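Cocosin 1 acidic chain (PDB 5WPW) serves as a seed storage protein of coconut, a hexameric 11S globulin of two-cupin subunits that acts as a nutrient reservoir and is a potential food allergen. Local coordinates at residues G268-L273 / E410-T415; R290-R295 / G357-S362; G315-V320 / D332-Q337. The protein carries 2 engineered substitutions. All blocks are in the same frame, centred on the assembly; numbering follows the deposited sequence.

Contact 1: G268-L273 / E410-T415; sequences GRITTL and EVAIFT
Ile270 and Ile413 meet through their longer branches: in each, CG1 stands anti to the carbonyl carbon and beside the backbone N (chi1 -52° and -60°), and the two side chains pass alongside one another, pointing opposite ways. Ile270 stays extended to its tip, whereas Ile413 is turned at chi2 to -96°, which carries its CD1 to 3.8 Å from Ile270 CG1. The same methyl rests against the backbone of strand 268-273, with Ile413 CD1 3.9 Å from Arg269 N. On the other branch, Ile413 CG2 comes to 3.7 Å from Gly268 N, in a residue whose positive phi suits glycine. Ala412 adds its methyl beside the far end of Ile270, Ala412 CB lying 4.2 Å from Ile270 CD1.

The contact lies between two sheets of the second cupin barrel: strand 268-273 belongs to one, and strand 413-414, reached after helix 397-405, pairs with strand 298-304 in the other. Strand 287-293 adds Leu293 to the Ile413 side, and Gln84 of a second subunit hydrogen-bonds Val411 N. No hydrogen bond links the two segments; their union is apolar, set by the fit of branched side chains against each other and against backbone.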
loop_
_atom_site.group_PDB
_atom_site.type_symbol
_atom_site.label_atom_id
_atom_site.label_comp_id
_atom_site.label_asym_id
_atom_site.label_seq_id
_atom_site.Cartn_x
_atom_site.Cartn_y
_atom_site.Cartn_z
ATOM N N GLY A 268 28.782 -4.954 -24.646
ATOM C CA GLY A 268 28.271 -5.933 -23.703
ATOM C C GLY A 268 26.820 -5.673 -23.350
ATOM O O GLY A 268 26.069 -5.047 -24.112
ATOM N N ARG A 269 26.404 -6.192 -22.191
ATOM C CA ARG A 269 25.000 -6.129 -21.827
ATOM C C ARG A 269 24.871 -6.098 -20.307
ATOM O O ARG A 269 25.783 -6.500 -19.582
ATOM C CB ARG A 269 24.222 -7.313 -22.407
ATOM C CG ARG A 269 24.914 -8.670 -22.200
ATOM C CD ARG A 269 24.058 -9.825 -22.644
ATOM N NE ARG A 269 24.783 -11.099 -22.631
ATOM C CZ ARG A 269 24.861 -11.897 -21.571
ATOM N NH1 ARG A 269 24.267 -11.552 -20.432
ATOM N NH2 ARG A 269 25.520 -13.051 -21.649
ATOM N N ILE A 270 23.729 -5.587 -19.840
ATOM C CA ILE A 270 23.349 -5.618 -18.428
ATOM C C ILE A 270 21.907 -6.076 -18.318
ATOM O O ILE A 270 21.043 -5.653 -19.094
ATOM C CB ILE A 270 23.495 -4.247 -17.746
ATOM C CG1 ILE A 270 24.878 -3.656 -17.963
ATOM C CG2 ILE A 270 23.159 -4.369 -16.255
ATOM C CD1 ILE A 270 25.010 -2.292 -17.351
ATOM N N THR A 271 21.634 -6.896 -17.309
ATOM C CA THR A 271 20.304 -7.426 -17.059
ATOM C C THR A 271 20.062 -7.248 -15.572
ATOM O O THR A 271 20.893 -7.653 -14.757
ATOM C CB THR A 271 20.210 -8.900 -17.479
ATOM O OG1 THR A 271 20.573 -9.009 -18.858
ATOM C CG2 THR A 271 18.807 -9.412 -17.310
ATOM N N THR A 272 18.984 -6.567 -15.233
ATOM C CA THR A 272 18.649 -6.232 -13.859
ATOM C C THR A 272 17.569 -7.174 -13.344
ATOM O O THR A 272 16.670 -7.570 -14.080
ATOM C CB THR A 272 18.148 -4.792 -13.797
ATOM O OG1 THR A 272 19.165 -3.920 -14.320
ATOM C CG2 THR A 272 17.757 -4.383 -12.357
ATOM N N LEU A 273 17.620 -7.473 -12.060
ATOM C CA LEU A 273 16.582 -8.296 -11.440
ATOM C C LEU A 273 16.134 -7.595 -10.170
ATOM O O LEU A 273 16.940 -7.401 -9.262
ATOM C CB LEU A 273 17.099 -9.698 -11.134
ATOM C CG LEU A 273 16.097 -10.682 -10.535
ATOM C CD1 LEU A 273 14.850 -10.736 -11.367
ATOM C CD2 LEU A 273 16.730 -12.054 -10.492
ATOM N N GLU A 410 25.444 7.986 -24.471
ATOM C CA GLU A 410 25.756 6.581 -24.264
ATOM C C GLU A 410 25.148 6.037 -22.982
ATOM O O GLU A 410 25.171 6.701 -21.947
ATOM C CB GLU A 410 27.267 6.360 -24.243
ATOM C CG GLU A 410 27.802 6.138 -25.641
ATOM C CD GLU A 410 29.301 6.198 -25.741
ATOM O OE1 GLU A 410 29.807 7.191 -26.293
ATOM O OE2 GLU A 410 29.959 5.241 -25.302
ATOM N N VAL A 411 24.628 4.809 -23.074
ATOM C CA VAL A 411 24.166 3.995 -21.955
ATOM C C VAL A 411 25.347 3.618 -21.072
ATOM O O VAL A 411 26.485 4.013 -21.338
ATOM C CB VAL A 411 23.441 2.733 -22.466
ATOM C CG1 VAL A 411 22.222 3.105 -23.252
ATOM C CG2 VAL A 411 24.389 1.872 -23.341
ATOM N N ALA A 412 25.099 2.826 -20.027
ATOM C CA ALA A 412 26.140 2.550 -19.039
ATOM C C ALA A 412 27.312 1.742 -19.600
ATOM O O ALA A 412 28.398 1.766 -19.004
ATOM C CB ALA A 412 25.543 1.816 -17.841
ATOM N N ILE A 413 27.124 1.044 -20.718
ATOM C CA ILE A 413 28.171 0.223 -21.323
ATOM C C ILE A 413 28.879 1.081 -22.362
ATOM O O ILE A 413 28.319 1.367 -23.423
ATOM C CB ILE A 413 27.607 -1.055 -21.958
ATOM C CG1 ILE A 413 26.901 -1.919 -20.915
ATOM C CG2 ILE A 413 28.737 -1.867 -22.630
ATOM C CD1 ILE A 413 27.783 -3.024 -20.343
ATOM N N PHE A 414 30.105 1.486 -22.051
ATOM C CA PHE A 414 30.886 2.390 -22.881
ATOM C C PHE A 414 31.791 1.561 -23.785
ATOM O O PHE A 414 32.662 0.832 -23.297
ATOM C CB PHE A 414 31.722 3.320 -22.004
ATOM C CG PHE A 414 30.952 4.448 -21.389
ATOM C CD1 PHE A 414 29.610 4.658 -21.691
ATOM C CD2 PHE A 414 31.570 5.308 -20.502
ATOM C CE1 PHE A 414 28.913 5.708 -21.107
ATOM C CE2 PHE A 414 30.877 6.365 -19.916
ATOM C CZ PHE A 414 29.554 6.568 -20.221
ATOM N N THR A 415 31.579 1.652 -25.090
ATOM C CA THR A 415 32.404 0.878 -26.005
ATOM C C THR A 415 33.801 1.490 -26.095
ATOM O O THR A 415 33.936 2.713 -26.212
ATOM C CB THR A 415 31.765 0.808 -27.388
ATOM O OG1 THR A 415 31.206 2.082 -27.738
ATOM C CG2 THR A 415 30.677 -0.232 -27.385
#

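Contact 2: R290-R295 / G357-S362; sequences RVVLYR and GFQLVS
Arg290 lays its side chain across strand 357-362 from CD outward. From CB, its CG lies anti to the backbone N (chi1 167°), and a bend at chi2 brings Arg290 CD to 3.2 Å from Leu360 O. NE passes that oxygen at a greater distance, and CZ lies near both it and Gln359 CB. Arg290 NH1 donates to Leu360 O at 3.2 Å; the oxygen lies near the guanidinium plane, while the nitrogen stands above the carbonyl plane, 76° out of it. NH1 also bonds Thr314 OG1 of the next strand. At the tip, NH2 gives a hydrogen to a water that in turn donates to Gln359 OE1.

The backbone N of Val291 meets Leu360 O from the opposite face of its plane at 3.0 Å, so two donors grip this one carbonyl. Leu360 N returns a bond to Val291 O, and Leu293 and Phe358 form the next hydrogen-bonded pair. The strands run antiparallel as central members of one sheet of the second cupin beta-barrel, between strands 268-273 and 309-314.

Side chains divide between the two faces. On one, Leu360 CD1 packs 3.6 Å from Val291 CB, the two chains side by side, and Leu293 CD1 approaches the edge of the Phe358 ring, where Ala353 of strand 348-354 touches both residues. On the other, Gln359 CG lies 3.9 Å from Val292 CG2, and the Gln359 amide stands almost perpendicular to the Arg290 guanidinium, 86° between planes. A second water accepts from Gln359 NE2 and donates to Leu293 O, which also takes the bond from Phe358 N. Tyr64 of the first cupin domain touches Arg290 and Val361 on this face.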
loop_
_atom_site.group_PDB
_atom_site.type_symbol
_atom_site.label_atom_id
_atom_site.label_comp_id
_atom_site.label_asym_id
_atom_site.label_seq_id
_atom_site.Cartn_x
_atom_site.Cartn_y
_atom_site.Cartn_z
ATOM N N ARG A 290 23.269 -9.013 -13.831
ATOM C CA ARG A 290 24.243 -9.773 -14.617
ATOM C C ARG A 290 24.890 -8.805 -15.605
ATOM O O ARG A 290 24.180 -8.184 -16.397
ATOM C CB ARG A 290 23.559 -10.942 -15.324
ATOM C CG ARG A 290 24.404 -11.614 -16.405
ATOM C CD ARG A 290 25.696 -12.125 -15.825
ATOM N NE ARG A 290 26.218 -13.285 -16.551
ATOM C CZ ARG A 290 27.346 -13.902 -16.228
ATOM N NH1 ARG A 290 28.065 -13.464 -15.202
ATOM N NH2 ARG A 290 27.757 -14.952 -16.929
ATOM N N VAL A 291 26.203 -8.601 -15.475
ATOM C CA VAL A 291 26.984 -7.716 -16.337
ATOM C C VAL A 291 27.919 -8.581 -17.173
ATOM O O VAL A 291 28.689 -9.375 -16.626
ATOM C CB VAL A 291 27.784 -6.682 -15.528
ATOM C CG1 VAL A 291 28.586 -5.771 -16.437
ATOM C CG2 VAL A 291 26.855 -5.865 -14.638
ATOM N N VAL A 292 27.869 -8.416 -18.492
ATOM C CA VAL A 292 28.781 -9.121 -19.401
ATOM C C VAL A 292 29.416 -8.059 -20.293
ATOM O O VAL A 292 28.724 -7.451 -21.112
ATOM C CB VAL A 292 28.073 -10.182 -20.246
ATOM C CG1 VAL A 292 29.015 -10.673 -21.385
ATOM C CG2 VAL A 292 27.593 -11.353 -19.370
ATOM N N LEU A 293 30.715 -7.818 -20.106
ATOM C CA LEU A 293 31.470 -6.803 -20.824
ATOM C C LEU A 293 32.309 -7.490 -21.900
ATOM O O LEU A 293 33.007 -8.470 -21.610
ATOM C CB LEU A 293 32.390 -6.040 -19.874
ATOM C CG LEU A 293 31.786 -4.943 -18.997
ATOM C CD1 LEU A 293 32.855 -4.387 -18.088
ATOM C CD2 LEU A 293 31.224 -3.855 -19.883
ATOM N N TYR A 294 32.189 -7.017 -23.136
ATOM C CA TYR A 294 32.986 -7.527 -24.243
ATOM C C TYR A 294 34.393 -6.934 -24.158
ATOM O O TYR A 294 34.662 -6.049 -23.344
ATOM C CB TYR A 294 32.326 -7.182 -25.580
ATOM C CG TYR A 294 30.928 -7.740 -25.793
ATOM C CD1 TYR A 294 30.475 -8.862 -25.091
ATOM C CD2 TYR A 294 30.060 -7.139 -26.704
ATOM C CE1 TYR A 294 29.200 -9.367 -25.301
ATOM C CE2 TYR A 294 28.793 -7.626 -26.916
ATOM C CZ TYR A 294 28.362 -8.736 -26.210
ATOM O OH TYR A 294 27.095 -9.207 -26.437
ATOM N N ARG A 295 35.295 -7.410 -25.032
ATOM C CA ARG A 295 36.714 -7.057 -24.935
ATOM C C ARG A 295 36.914 -5.551 -24.778
ATOM O O ARG A 295 36.360 -4.755 -25.538
ATOM C CB ARG A 295 37.481 -7.574 -26.174
ATOM C CG ARG A 295 37.271 -6.764 -27.470
ATOM C CD ARG A 295 38.563 -6.599 -28.307
ATOM N NE ARG A 295 39.346 -5.416 -27.939
ATOM C CZ ARG A 295 39.217 -4.203 -28.486
ATOM N NH1 ARG A 295 38.317 -3.973 -29.432
ATOM N NH2 ARG A 295 39.990 -3.209 -28.071
ATOM N N GLY A 357 37.292 -10.096 -22.172
ATOM C CA GLY A 357 35.969 -9.880 -21.624
ATOM C C GLY A 357 36.006 -10.080 -20.126
ATOM O O GLY A 357 37.033 -10.427 -19.531
ATOM N N PHE A 358 34.846 -9.856 -19.502
ATOM C CA PHE A 358 34.757 -9.763 -18.050
ATOM C C PHE A 358 33.281 -9.923 -17.723
ATOM O O PHE A 358 32.481 -9.100 -18.177
ATOM C CB PHE A 358 35.285 -8.399 -17.579
ATOM C CG PHE A 358 35.375 -8.225 -16.080
ATOM C CD1 PHE A 358 35.812 -9.246 -15.261
ATOM C CD2 PHE A 358 35.084 -6.995 -15.499
ATOM C CE1 PHE A 358 35.933 -9.063 -13.899
ATOM C CE2 PHE A 358 35.176 -6.816 -14.126
ATOM C CZ PHE A 358 35.603 -7.858 -13.326
ATOM N N GLN A 359 32.917 -10.977 -16.976
ATOM C CA GLN A 359 31.521 -11.265 -16.629
ATOM C C GLN A 359 31.337 -11.331 -15.119
ATOM O O GLN A 359 32.145 -11.937 -14.402
ATOM C CB GLN A 359 31.025 -12.593 -17.224
ATOM C CG GLN A 359 31.210 -12.720 -18.726
ATOM C CD GLN A 359 32.414 -13.585 -19.065
ATOM O OE1 GLN A 359 32.576 -14.674 -18.522
ATOM N NE2 GLN A 359 33.271 -13.091 -19.952
ATOM N N LEU A 360 30.255 -10.736 -14.625
ATOM C CA LEU A 360 30.024 -10.826 -13.198
ATOM C C LEU A 360 28.527 -10.886 -12.920
ATOM O O LEU A 360 27.682 -10.651 -13.793
ATOM C CB LEU A 360 30.671 -9.660 -12.454
ATOM C CG LEU A 360 30.273 -8.314 -13.053
ATOM C CD1 LEU A 360 29.158 -7.572 -12.287
ATOM C CD2 LEU A 360 31.512 -7.449 -13.206
ATOM N N VAL A 361 28.222 -11.264 -11.692
ATOM C CA VAL A 361 26.888 -11.160 -11.129
ATOM C C VAL A 361 27.025 -10.341 -9.860
ATOM O O VAL A 361 27.961 -10.547 -9.073
ATOM C CB VAL A 361 26.266 -12.544 -10.855
ATOM C CG1 VAL A 361 27.203 -13.413 -10.035
ATOM C CG2 VAL A 361 24.923 -12.388 -10.143
ATOM N N SER A 362 26.139 -9.375 -9.692
ATOM C CA SER A 362 26.133 -8.584 -8.481
ATOM C C SER A 362 24.839 -8.846 -7.750
ATOM O O SER A 362 23.794 -8.982 -8.375
ATOM C CB SER A 362 26.281 -7.090 -8.766
ATOM O OG SER A 362 27.562 -6.827 -9.311
HETATM O O HOH W 1 30.688 -15.941 -16.899
HETATM O O HOH W 2 32.573 -10.956 -21.938
#

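Contact 3: G315-V320 / D332-Q337; sequences GGRGRV and DGELRQ
Charge pairing decorates the face of the hairpin that carries Arg317, Arg319 and Glu334. Arg319 grips Asp332 side-on, NE and NH2 both closing on the single oxygen OD1, with NH2 at 2.6 Å from Asp332 OD1. That oxygen lies near the guanidinium plane, but the carboxylate is turned 72° against it. A bend at chi2 of 80° folds the arginine over the opposing strand, and Gly333 CA sits under the centre of the guanidinium, 3.5 Å from its plane. Arg317 NH1 makes a second salt bridge to Glu334 OE1, which sits at the guanidinium edge; the separation is implausibly short, so its exact geometry is doubtful. Arg336 CB lies over one face of the same guanidinium.

Backbone bonds pair Gly318 with Leu335 and Val320 with Gly333 across the antiparallel strands. Leu335 N gives to Gly318 O at 2.7 Å, and Val320 N to Gly333 O at 2.9 Å. Glu334 CA-H also points at Gly318 O, 3.1 Å from CA to O.

On the opposite face the contact is apolar: Val320 CG2 lies 4.2 Å from Leu335 CD1. One water joins the corner, accepting from Gly316 N and donating to Gln337 OE1.

The hairpin of strands 317-323 and 329-336 belongs to the second cupin domain: Leu341 of strand 340-343 packs on both Val320 and Leu335, while strand 348-354 continues the sheet beyond Arg319 through Arg352.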
loop_
_atom_site.group_PDB
_atom_site.type_symbol
_atom_site.label_atom_id
_atom_site.label_comp_id
_atom_site.label_asym_id
_atom_site.label_seq_id
_atom_site.Cartn_x
_atom_site.Cartn_y
_atom_site.Cartn_z
ATOM N N GLY A 315 33.711 -15.055 -14.795
ATOM C CA GLY A 315 34.527 -15.360 -15.963
ATOM C C GLY A 315 35.290 -14.138 -16.422
ATOM O O GLY A 315 35.004 -13.003 -16.019
ATOM N N GLY A 316 36.285 -14.391 -17.260
ATOM C CA GLY A 316 37.040 -13.266 -17.750
ATOM C C GLY A 316 37.918 -12.623 -16.695
ATOM O O GLY A 316 38.246 -13.201 -15.660
ATOM N N ARG A 317 38.298 -11.382 -16.985
ATOM C CA ARG A 317 39.218 -10.602 -16.168
ATOM C C ARG A 317 38.910 -9.140 -16.406
ATOM O O ARG A 317 38.629 -8.750 -17.542
ATOM C CB ARG A 317 40.691 -10.846 -16.530
ATOM C CG ARG A 317 41.231 -12.217 -16.208
ATOM C CD ARG A 317 42.635 -12.399 -16.794
ATOM N NE ARG A 317 43.212 -13.669 -16.366
ATOM C CZ ARG A 317 43.715 -13.888 -15.153
ATOM N NH1 ARG A 317 43.723 -12.916 -14.244
ATOM N NH2 ARG A 317 44.213 -15.082 -14.849
ATOM N N GLY A 318 38.980 -8.332 -15.349
ATOM C CA GLY A 318 38.748 -6.914 -15.527
ATOM C C GLY A 318 39.361 -6.085 -14.426
ATOM O O GLY A 318 39.665 -6.576 -13.337
ATOM N N ARG A 319 39.561 -4.813 -14.739
ATOM C CA ARG A 319 40.043 -3.823 -13.792
ATOM C C ARG A 319 38.854 -3.141 -13.127
ATOM O O ARG A 319 37.975 -2.621 -13.819
ATOM C CB ARG A 319 40.889 -2.763 -14.499
ATOM C CG ARG A 319 41.685 -1.883 -13.566
ATOM C CD ARG A 319 42.918 -2.642 -13.134
ATOM N NE ARG A 319 43.693 -1.957 -12.105
ATOM C CZ ARG A 319 44.744 -2.502 -11.501
ATOM N NH1 ARG A 319 45.119 -3.736 -11.826
ATOM N NH2 ARG A 319 45.418 -1.821 -10.577
ATOM N N VAL A 320 38.834 -3.139 -11.800
ATOM C CA VAL A 320 37.848 -2.388 -11.020
ATOM C C VAL A 320 38.575 -1.323 -10.211
ATOM O O VAL A 320 39.557 -1.617 -9.520
ATOM C CB VAL A 320 37.033 -3.302 -10.086
ATOM C CG1 VAL A 320 35.896 -2.496 -9.412
ATOM C CG2 VAL A 320 36.486 -4.470 -10.843
ATOM N N ASP A 332 41.895 -0.841 -6.535
ATOM C CA ASP A 332 42.429 -0.613 -7.873
ATOM C C ASP A 332 43.139 -1.921 -8.234
ATOM O O ASP A 332 44.334 -2.072 -7.988
ATOM C CB ASP A 332 43.368 0.575 -7.906
ATOM C CG ASP A 332 43.791 0.955 -9.317
ATOM O OD1 ASP A 332 43.717 0.101 -10.237
ATOM O OD2 ASP A 332 44.207 2.123 -9.499
ATOM N N GLY A 333 42.377 -2.867 -8.764
ATOM C CA GLY A 333 42.931 -4.183 -8.999
ATOM C C GLY A 333 42.135 -4.900 -10.057
ATOM O O GLY A 333 41.119 -4.406 -10.551
ATOM N N GLU A 334 42.631 -6.079 -10.408
ATOM C CA GLU A 334 41.949 -6.956 -11.334
ATOM C C GLU A 334 40.912 -7.763 -10.564
ATOM O O GLU A 334 40.920 -7.813 -9.338
ATOM C CB GLU A 334 42.975 -7.863 -12.040
ATOM C CG GLU A 334 42.436 -8.806 -13.134
ATOM C CD GLU A 334 43.539 -9.581 -13.880
ATOM O OE1 GLU A 334 43.945 -10.669 -13.402
ATOM O OE2 GLU A 334 43.968 -9.123 -14.963
ATOM N N LEU A 335 39.992 -8.367 -11.285
ATOM C CA LEU A 335 39.142 -9.395 -10.719
ATOM C C LEU A 335 39.155 -10.549 -11.704
ATOM O O LEU A 335 39.119 -10.322 -12.919
ATOM C CB LEU A 335 37.704 -8.891 -10.480
ATOM C CG LEU A 335 37.283 -8.322 -9.124
ATOM C CD1 LEU A 335 35.771 -8.217 -9.074
ATOM C CD2 LEU A 335 37.762 -9.166 -7.965
ATOM N N ARG A 336 39.223 -11.777 -11.192
ATOM C CA ARG A 336 39.149 -12.937 -12.065
ATOM C C ARG A 336 38.102 -13.900 -11.529
ATOM O O ARG A 336 37.527 -13.696 -10.454
ATOM C CB ARG A 336 40.513 -13.631 -12.210
ATOM C CG ARG A 336 41.191 -13.934 -10.894
ATOM C CD ARG A 336 42.679 -14.276 -11.070
ATOM N NE ARG A 336 43.381 -14.287 -9.787
ATOM C CZ ARG A 336 43.240 -15.237 -8.866
ATOM N NH1 ARG A 336 42.420 -16.263 -9.081
ATOM N NH2 ARG A 336 43.917 -15.160 -7.724
ATOM N N GLN A 337 37.851 -14.948 -12.314
ATOM C CA GLN A 337 36.861 -15.956 -11.969
ATOM C C GLN A 337 37.018 -16.439 -10.529
ATOM O O GLN A 337 38.122 -16.770 -10.074
ATOM C CB GLN A 337 36.965 -17.138 -12.934
ATOM C CG GLN A 337 36.111 -18.333 -12.532
ATOM C CD GLN A 337 35.969 -19.351 -13.640
ATOM O OE1 GLN A 337 35.836 -18.990 -14.814
ATOM N NE2 GLN A 337 36.014 -20.632 -13.280
HETATM O O HOH W 3 37.245 -17.211 -17.065
#

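All three contacts lie in the second cupin half of the subunit. Contacts 1 and 2 have centres 9 Å apart and share neighbouring strands: Arg269 N bonds Val292 O and Thr271 O receives Arg290 N, both probably hydrogen bonds at 2.9 Å, while Ile413 CD1 packs 3.6 Å from Leu293 CD2. Contact 2 lies 10 Å from contact 3, centre to centre; Gly357 O probably accepts from Arg317 N at 3.0 Å, and the Phe358 ring packs with CD1 3.3 Å from Gly318 N. Contacts 1 and 3 do not touch, their nearest atoms being about 11 Å apart, so contact 2 bridges them.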